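Local coordinates for VIN1 (Oscarella pearsei, PDB 6BFI), which binds actin filaments and may play a role in cell-cell adhesion, as a sponge member of the vinculin/alpha-catenin family, at residues 503-507 / 606-610; 506-511 / 533-538; 668-674 / 702-706. One frame throughout, in Å; residues are numbered along the deposited sequence.

Contact 1: 503-507 / 606-610; sequences SEARI and VAAVR
The R610 guanidinium meets the E504 carboxylate side-on, through NE and NH2, and has A607 CA over one face, toward its rim. The two planes are 50° apart, so the groups are turned against each other. R610 NE donates to E504 OE1 at 2.6 Å, and R610 NH2 donates to E504 OE2, also at 2.6 Å. Both oxygens are met on their syn side. Neither bond is straight; the NH2 bond bends to 135°. E504 reaches across fully extended, with CG anti to its backbone N (chi1 -171°). R610 bends at chi2 and chi3, which lays its guanidinium over A607 CA with NE and NH2 facing the carboxylate. A607 CB lies 3.6 Å from E504 OE2. Beside the salt bridge, V606 CG2 and I507 CD1 meet tip to tip at 3.7 Å, and V606 CG1 rests on E504 CA and CB. V606 also touches L568 of helix 555-569. A leucine in place of R610 would probably leave the E504 carboxylate without its charged mate. The contact joins the antiparallel helices 496-519 and 589-615 of a helical bundle, with a two-point salt bridge at a partly exposed site next to buried aliphatic packing. The paired bonds probably limit rotation of both charged groups.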
loop_
_atom_site.group_PDB
_atom_site.type_symbol
_atom_site.label_atom_id
_atom_site.label_comp_id
_atom_site.label_asym_id
_atom_site.label_seq_id
_atom_site.Cartn_x
_atom_site.Cartn_y
_atom_site.Cartn_z
ATOM N N SER A 503 -5.535 6.916 27.101
ATOM C CA SER A 503 -6.614 7.893 27.200
ATOM C C SER A 503 -7.384 7.758 28.509
ATOM O O SER A 503 -7.837 8.765 29.062
ATOM C CB SER A 503 -7.568 7.746 26.014
ATOM O OG SER A 503 -6.903 7.992 24.788
ATOM N N GLU A 504 -7.539 6.535 29.018
ATOM C CA GLU A 504 -8.220 6.353 30.295
ATOM C C GLU A 504 -7.425 6.986 31.430
ATOM O O GLU A 504 -7.992 7.659 32.298
ATOM C CB GLU A 504 -8.447 4.863 30.559
ATOM C CG GLU A 504 -9.347 4.552 31.750
ATOM C CD GLU A 504 -9.448 3.060 32.030
ATOM O OE1 GLU A 504 -8.671 2.288 31.429
ATOM O OE2 GLU A 504 -10.302 2.658 32.850
ATOM N N ALA A 505 -6.103 6.795 31.428
ATOM C CA ALA A 505 -5.270 7.367 32.483
ATOM C C ALA A 505 -5.239 8.889 32.395
ATOM O O ALA A 505 -5.448 9.585 33.397
ATOM C CB ALA A 505 -3.857 6.792 32.404
ATOM N N ARG A 506 -4.978 9.426 31.198
ATOM C CA ARG A 506 -4.927 10.875 31.029
ATOM C C ARG A 506 -6.265 11.519 31.375
ATOM O O ARG A 506 -6.306 12.570 32.025
ATOM C CB ARG A 506 -4.512 11.221 29.598
ATOM C CG ARG A 506 -3.051 10.919 29.296
ATOM C CD ARG A 506 -2.772 10.867 27.800
ATOM N NE ARG A 506 -1.951 11.983 27.339
ATOM C CZ ARG A 506 -2.373 12.930 26.505
ATOM N NH1 ARG A 506 -3.612 12.895 26.029
ATOM N NH2 ARG A 506 -1.554 13.906 26.141
ATOM N N ILE A 507 -7.369 10.894 30.960
ATOM C CA ILE A 507 -8.688 11.419 31.299
ATOM C C ILE A 507 -8.921 11.346 32.804
ATOM O O ILE A 507 -9.544 12.238 33.388
ATOM C CB ILE A 507 -9.780 10.673 30.510
ATOM C CG1 ILE A 507 -9.790 11.138 29.052
ATOM C CG2 ILE A 507 -11.150 10.893 31.132
ATOM C CD1 ILE A 507 -10.737 10.359 28.170
ATOM N N VAL A 606 -15.572 5.926 29.400
ATOM C CA VAL A 606 -14.285 5.566 28.809
ATOM C C VAL A 606 -13.836 4.201 29.311
ATOM O O VAL A 606 -13.369 3.354 28.534
ATOM C CB VAL A 606 -13.233 6.651 29.105
ATOM C CG1 VAL A 606 -11.847 6.178 28.691
ATOM C CG2 VAL A 606 -13.593 7.942 28.385
ATOM N N ALA A 607 -13.983 3.957 30.617
ATOM C CA ALA A 607 -13.660 2.644 31.161
ATOM C C ALA A 607 -14.486 1.545 30.505
ATOM O O ALA A 607 -13.989 0.432 30.308
ATOM C CB ALA A 607 -13.871 2.635 32.676
ATOM N N ALA A 608 -15.740 1.839 30.152
ATOM C CA ALA A 608 -16.578 0.836 29.501
ATOM C C ALA A 608 -16.047 0.491 28.115
ATOM O O ALA A 608 -15.928 -0.691 27.760
ATOM C CB ALA A 608 -18.021 1.329 29.419
ATOM N N VAL A 609 -15.719 1.510 27.316
ATOM C CA VAL A 609 -15.168 1.252 25.985
ATOM C C VAL A 609 -13.866 0.463 26.094
ATOM O O VAL A 609 -13.645 -0.526 25.374
ATOM C CB VAL A 609 -14.966 2.574 25.223
ATOM C CG1 VAL A 609 -14.474 2.304 23.808
ATOM C CG2 VAL A 609 -16.260 3.378 25.211
ATOM N N ARG A 610 -12.986 0.888 27.008
ATOM C CA ARG A 610 -11.746 0.162 27.253
ATOM C C ARG A 610 -12.015 -1.277 27.669
ATOM O O ARG A 610 -11.230 -2.173 27.341
ATOM C CB ARG A 610 -10.924 0.882 28.324
ATOM C CG ARG A 610 -9.505 0.363 28.496
ATOM C CD ARG A 610 -9.380 -0.641 29.642
ATOM N NE ARG A 610 -9.761 -0.065 30.929
ATOM C CZ ARG A 610 -10.836 -0.428 31.623
ATOM N NH1 ARG A 610 -11.636 -1.378 31.157
ATOM N NH2 ARG A 610 -11.108 0.151 32.784
#

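Contact 2: 506-511 / 533-538; sequences RIQADV and SVARQA
I507 and V534 mark the closest backbone approach, with their CA atoms 6.1 Å apart. The segments 506-511 and 533-538 run antiparallel at 163°, and their axes come within 10.0 Å. Q537 carries the polar part of the contact. Its NE2 donates to D510 OD2 at 2.7 Å, and the bond is nearly straight at 168°. D510 OD2 accepts through its anti lone pair and lies in the amide plane of Q537, while the carboxylate stands almost perpendicular to that plane. The same NE2 donates to S533 OG at 3.0 Å, one turn earlier on its own helix. Two acceptors thus hold the nitrogen and fix the rotation of the amide. At the oxygen end of the amide, Q537 OE1 lies 3.4 Å from I507 CG1 and also near R506 CB.

Helices 496-519 and 524-550 follow each other in the chain and form an antiparallel hairpin within a helical bundle, the architecture of the vinculin family. Helix 589-615 packs against the same hairpin, touching I507 and V511 through V603.

I507 and Q537 lie alongside, pointing opposite ways. I507 CG1 is anti to its carbonyl carbon (chi1 -75°), and from there the chain runs on to bring CD1 to 3.7 Å from Q537 CB and close to A538 N. The V511 and V534 branches meet nearly perpendicular, with V511 CG2 3.7 Å from V534 CG1. V534 CG2 also reaches D510 CB, so the valine packs against the aliphatic root of the acid that Q537 holds. Q537 further touches V377 in a loop, and A538 touches I572 of helix 572-584.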
loop_
_atom_site.group_PDB
_atom_site.type_symbol
_atom_site.label_atom_id
_atom_site.label_comp_id
_atom_site.label_asym_id
_atom_site.label_seq_id
_atom_site.Cartn_x
_atom_site.Cartn_y
_atom_site.Cartn_z
ATOM N N ARG A 506 -4.978 9.426 31.198
ATOM C CA ARG A 506 -4.927 10.875 31.029
ATOM C C ARG A 506 -6.265 11.519 31.375
ATOM O O ARG A 506 -6.306 12.570 32.025
ATOM C CB ARG A 506 -4.512 11.221 29.598
ATOM C CG ARG A 506 -3.051 10.919 29.296
ATOM C CD ARG A 506 -2.772 10.867 27.800
ATOM N NE ARG A 506 -1.951 11.983 27.339
ATOM C CZ ARG A 506 -2.373 12.930 26.505
ATOM N NH1 ARG A 506 -3.612 12.895 26.029
ATOM N NH2 ARG A 506 -1.554 13.906 26.141
ATOM N N ILE A 507 -7.369 10.894 30.960
ATOM C CA ILE A 507 -8.688 11.419 31.299
ATOM C C ILE A 507 -8.921 11.346 32.804
ATOM O O ILE A 507 -9.544 12.238 33.388
ATOM C CB ILE A 507 -9.780 10.673 30.510
ATOM C CG1 ILE A 507 -9.790 11.138 29.052
ATOM C CG2 ILE A 507 -11.150 10.893 31.132
ATOM C CD1 ILE A 507 -10.737 10.359 28.170
ATOM N N GLN A 508 -8.415 10.296 33.459
ATOM C CA GLN A 508 -8.534 10.210 34.914
ATOM C C GLN A 508 -7.802 11.361 35.592
ATOM O O GLN A 508 -8.345 12.013 36.492
ATOM C CB GLN A 508 -7.997 8.870 35.416
ATOM C CG GLN A 508 -8.972 7.713 35.299
ATOM C CD GLN A 508 -8.408 6.427 35.869
ATOM O OE1 GLN A 508 -7.479 6.449 36.677
ATOM N NE2 GLN A 508 -8.964 5.296 35.447
ATOM N N ALA A 509 -6.564 11.628 35.170
ATOM C CA ALA A 509 -5.795 12.711 35.779
ATOM C C ALA A 509 -6.439 14.070 35.520
ATOM O O ALA A 509 -6.525 14.908 36.426
ATOM C CB ALA A 509 -4.358 12.693 35.258
ATOM N N ASP A 510 -6.901 14.306 34.289
ATOM C CA ASP A 510 -7.474 15.608 33.957
ATOM C C ASP A 510 -8.822 15.816 34.637
ATOM O O ASP A 510 -9.148 16.934 35.049
ATOM C CB ASP A 510 -7.601 15.757 32.442
ATOM C CG ASP A 510 -6.256 15.930 31.760
ATOM O OD1 ASP A 510 -5.290 16.319 32.449
ATOM O OD2 ASP A 510 -6.166 15.684 30.538
ATOM N N VAL A 511 -9.621 14.754 34.762
ATOM C CA VAL A 511 -10.890 14.863 35.476
ATOM C C VAL A 511 -10.647 15.085 36.964
ATOM O O VAL A 511 -11.356 15.863 37.612
ATOM C CB VAL A 511 -11.760 13.620 35.218
ATOM C CG1 VAL A 511 -12.894 13.540 36.233
ATOM C CG2 VAL A 511 -12.319 13.654 33.805
ATOM N N SER A 533 -10.919 20.018 27.395
ATOM C CA SER A 533 -9.887 19.037 27.074
ATOM C C SER A 533 -10.375 17.618 27.348
ATOM O O SER A 533 -10.145 16.705 26.542
ATOM C CB SER A 533 -8.617 19.331 27.873
ATOM O OG SER A 533 -7.721 18.235 27.822
ATOM N N VAL A 534 -11.057 17.417 28.478
ATOM C CA VAL A 534 -11.624 16.105 28.781
ATOM C C VAL A 534 -12.648 15.708 27.725
ATOM O O VAL A 534 -12.687 14.555 27.277
ATOM C CB VAL A 534 -12.233 16.103 30.194
ATOM C CG1 VAL A 534 -13.070 14.854 30.413
ATOM C CG2 VAL A 534 -11.135 16.200 31.237
ATOM N N ALA A 535 -13.487 16.658 27.303
ATOM C CA ALA A 535 -14.473 16.366 26.265
ATOM C C ALA A 535 -13.800 15.951 24.960
ATOM O O ALA A 535 -14.269 15.031 24.275
ATOM C CB ALA A 535 -15.373 17.580 26.042
ATOM N N ARG A 536 -12.696 16.612 24.602
ATOM C CA ARG A 536 -11.998 16.263 23.368
ATOM C C ARG A 536 -11.348 14.888 23.468
ATOM O O ARG A 536 -11.377 14.112 22.504
ATOM C CB ARG A 536 -10.958 17.332 23.027
ATOM C CG ARG A 536 -11.558 18.682 22.658
ATOM C CD ARG A 536 -10.520 19.613 22.042
ATOM N NE ARG A 536 -9.470 19.982 22.988
ATOM C CZ ARG A 536 -9.490 21.080 23.737
ATOM N NH1 ARG A 536 -10.510 21.924 23.654
ATOM N NH2 ARG A 536 -8.488 21.338 24.567
ATOM N N GLN A 537 -10.759 14.564 24.622
ATOM C CA GLN A 537 -10.172 13.236 24.792
ATOM C C GLN A 537 -11.241 12.150 24.729
ATOM O O GLN A 537 -11.034 11.095 24.112
ATOM C CB GLN A 537 -9.404 13.170 26.110
ATOM C CG GLN A 537 -8.220 14.120 26.181
ATOM C CD GLN A 537 -7.511 14.075 27.518
ATOM O OE1 GLN A 537 -7.111 13.010 27.990
ATOM N NE2 GLN A 537 -7.354 15.238 28.141
ATOM N N ALA A 538 -12.398 12.396 25.349
ATOM C CA ALA A 538 -13.487 11.429 25.297
ATOM C C ALA A 538 -13.990 11.238 23.870
ATOM O O ALA A 538 -14.232 10.104 23.437
ATOM C CB ALA A 538 -14.627 11.873 26.212
#

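Contact 3: 668-674 / 702-706; sequences NPIHHAA and MAMMS
N668 ND2 donates to S706 OG at 3.0 Å. The bond is nearly straight at 166°, and the hydroxyl lies close to the amide plane of N668. S706 OG is anti to the backbone N (chi1 173°), which points it at the start of helix 669-682. S706 CB packs against I670 CB at 3.7 Å, and H671 CB lies 3.5 Å from S706 OG. A water accepts from I670 N and makes a weak contact with the same hydroxyl.

Further along, I670 CG2 meets M702 CG at 3.6 Å, the methionine lying crosswise to the isoleucine. The turn at chi2 brings M702 SD, too, near I670 CG2. A674 CB touches M702 CB at 3.8 Å. H671 CD2 approaches A703 CB at 4.0 Å. The small side chains of S706, A703 and A674 probably let the segment axes come within 8.0 Å, and the helices run antiparallel at 168°.

Neighbouring helices and a loop pack round the contact. Helix 786-817 covers one part, where I670 touches V797 and M702 touches A800 and M804. H671 packs on M657 and L658 of helix 649-659. P663 in the preceding loop touches both N668 and H671.

N668 sits at the N-cap position of helix 669-682, but its side chain turns across to the neighbouring helix. The bond gives one N-H of the buried N668 amide an acceptor in the buried S706 hydroxyl. In this bundle of mostly apolar contacts, that one direct bond probably helps fix how the first turn of helix 669-682 sits against helix 690-710.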
loop_
_atom_site.group_PDB
_atom_site.type_symbol
_atom_site.label_atom_id
_atom_site.label_comp_id
_atom_site.label_asym_id
_atom_site.label_seq_id
_atom_site.Cartn_x
_atom_site.Cartn_y
_atom_site.Cartn_z
ATOM N N ASN A 668 21.601 -18.309 -11.096
ATOM C CA ASN A 668 20.264 -18.868 -10.882
ATOM C C ASN A 668 19.429 -17.933 -10.018
ATOM O O ASN A 668 19.145 -18.228 -8.852
ATOM C CB ASN A 668 20.358 -20.255 -10.240
ATOM C CG ASN A 668 20.909 -21.302 -11.186
ATOM O OD1 ASN A 668 22.122 -21.421 -11.360
ATOM N ND2 ASN A 668 20.018 -22.075 -11.797
ATOM N N PRO A 669 18.994 -16.794 -10.571
ATOM C CA PRO A 669 18.111 -15.906 -9.792
ATOM C C PRO A 669 16.772 -16.540 -9.455
ATOM O O PRO A 669 16.281 -16.401 -8.323
ATOM C CB PRO A 669 17.944 -14.684 -10.710
ATOM C CG PRO A 669 19.066 -14.771 -11.698
ATOM C CD PRO A 669 19.316 -16.231 -11.893
ATOM N N ILE A 670 16.166 -17.234 -10.422
ATOM C CA ILE A 670 14.896 -17.911 -10.179
ATOM C C ILE A 670 15.040 -18.916 -9.045
ATOM O O ILE A 670 14.170 -19.019 -8.171
ATOM C CB ILE A 670 14.401 -18.584 -11.472
ATOM C CG1 ILE A 670 14.218 -17.546 -12.582
ATOM C CG2 ILE A 670 13.102 -19.328 -11.224
ATOM C CD1 ILE A 670 13.811 -18.143 -13.916
ATOM N N HIS A 671 16.149 -19.663 -9.033
ATOM C CA HIS A 671 16.377 -20.640 -7.974
ATOM C C HIS A 671 16.516 -19.960 -6.620
ATOM O O HIS A 671 16.047 -20.483 -5.606
ATOM C CB HIS A 671 17.622 -21.471 -8.284
ATOM C CG HIS A 671 17.831 -22.622 -7.350
ATOM N ND1 HIS A 671 18.224 -22.456 -6.038
ATOM C CD2 HIS A 671 17.709 -23.956 -7.538
ATOM C CE1 HIS A 671 18.330 -23.638 -5.460
ATOM N NE2 HIS A 671 18.023 -24.566 -6.349
ATOM N N HIS A 672 17.161 -18.793 -6.579
ATOM C CA HIS A 672 17.279 -18.067 -5.319
ATOM C C HIS A 672 15.916 -17.614 -4.809
ATOM O O HIS A 672 15.620 -17.751 -3.615
ATOM C CB HIS A 672 18.216 -16.873 -5.484
ATOM C CG HIS A 672 19.667 -17.230 -5.404
ATOM N ND1 HIS A 672 20.446 -16.932 -4.307
ATOM C CD2 HIS A 672 20.481 -17.864 -6.281
ATOM C CE1 HIS A 672 21.678 -17.362 -4.514
ATOM N NE2 HIS A 672 21.725 -17.932 -5.703
ATOM N N ALA A 673 15.068 -17.077 -5.693
ATOM C CA ALA A 673 13.735 -16.657 -5.263
ATOM C C ALA A 673 12.917 -17.847 -4.771
ATOM O O ALA A 673 12.264 -17.786 -3.717
ATOM C CB ALA A 673 13.015 -15.940 -6.407
ATOM N N ALA A 674 12.953 -18.950 -5.524
ATOM C CA ALA A 674 12.276 -20.168 -5.094
ATOM C C ALA A 674 12.822 -20.679 -3.767
ATOM O O ALA A 674 12.077 -21.272 -2.978
ATOM C CB ALA A 674 12.395 -21.247 -6.172
ATOM N N MET A 702 9.242 -24.057 -9.214
ATOM C CA MET A 702 9.957 -22.877 -9.696
ATOM C C MET A 702 11.454 -23.145 -9.809
ATOM O O MET A 702 12.113 -22.644 -10.731
ATOM C CB MET A 702 9.687 -21.686 -8.776
ATOM C CG MET A 702 10.281 -20.374 -9.268
ATOM S SD MET A 702 9.478 -19.712 -10.751
ATOM C CE MET A 702 7.887 -19.215 -10.090
ATOM N N ALA A 703 12.008 -23.934 -8.881
ATOM C CA ALA A 703 13.403 -24.347 -9.002
ATOM C C ALA A 703 13.617 -25.193 -10.253
ATOM O O ALA A 703 14.620 -25.028 -10.966
ATOM C CB ALA A 703 13.838 -25.116 -7.754
ATOM N N MET A 704 12.680 -26.103 -10.540
ATOM C CA MET A 704 12.766 -26.869 -11.779
ATOM C C MET A 704 12.741 -25.951 -12.994
ATOM O O MET A 704 13.481 -26.172 -13.963
ATOM C CB MET A 704 11.634 -27.892 -11.853
ATOM C CG MET A 704 11.671 -28.927 -10.746
ATOM S SD MET A 704 13.310 -29.647 -10.550
ATOM C CE MET A 704 13.532 -30.458 -12.131
ATOM N N MET A 705 11.902 -24.909 -12.960
ATOM C CA MET A 705 11.890 -23.943 -14.056
ATOM C C MET A 705 13.253 -23.286 -14.212
ATOM O O MET A 705 13.764 -23.157 -15.329
ATOM C CB MET A 705 10.816 -22.876 -13.842
ATOM C CG MET A 705 10.960 -21.720 -14.836
ATOM S SD MET A 705 9.746 -20.392 -14.730
ATOM C CE MET A 705 8.245 -21.288 -15.092
ATOM N N SER A 706 13.855 -22.858 -13.099
ATOM C CA SER A 706 15.199 -22.291 -13.159
ATOM C C SER A 706 16.155 -23.232 -13.879
ATOM O O SER A 706 16.880 -22.826 -14.801
ATOM C CB SER A 706 15.701 -21.988 -11.747
ATOM O OG SER A 706 17.062 -21.592 -11.764
HETATM O O HOH W 1 17.332 -18.461 -13.106
#

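Contacts 1 and 2 lie side by side, their centres 9 Å apart. Both use helix 496-519 and share R506 and I507 in their ranges. Contact 2 joins that helix to the next one, 524-550, and contact 1 joins it to helix 589-615, further along the chain. Together they tie three helices of one bundle. Contact 3 comes later in sequence and pairs helices 669-682 and 690-710. It lies on the opposite side of the chain's centre, with its nearest atoms about 42 Å from contact 1 and about 45 Å from contact 2. All three contacts pair antiparallel helices, so antiparallel helix pairing recurs in distant parts of this largely helical vinculin-family chain.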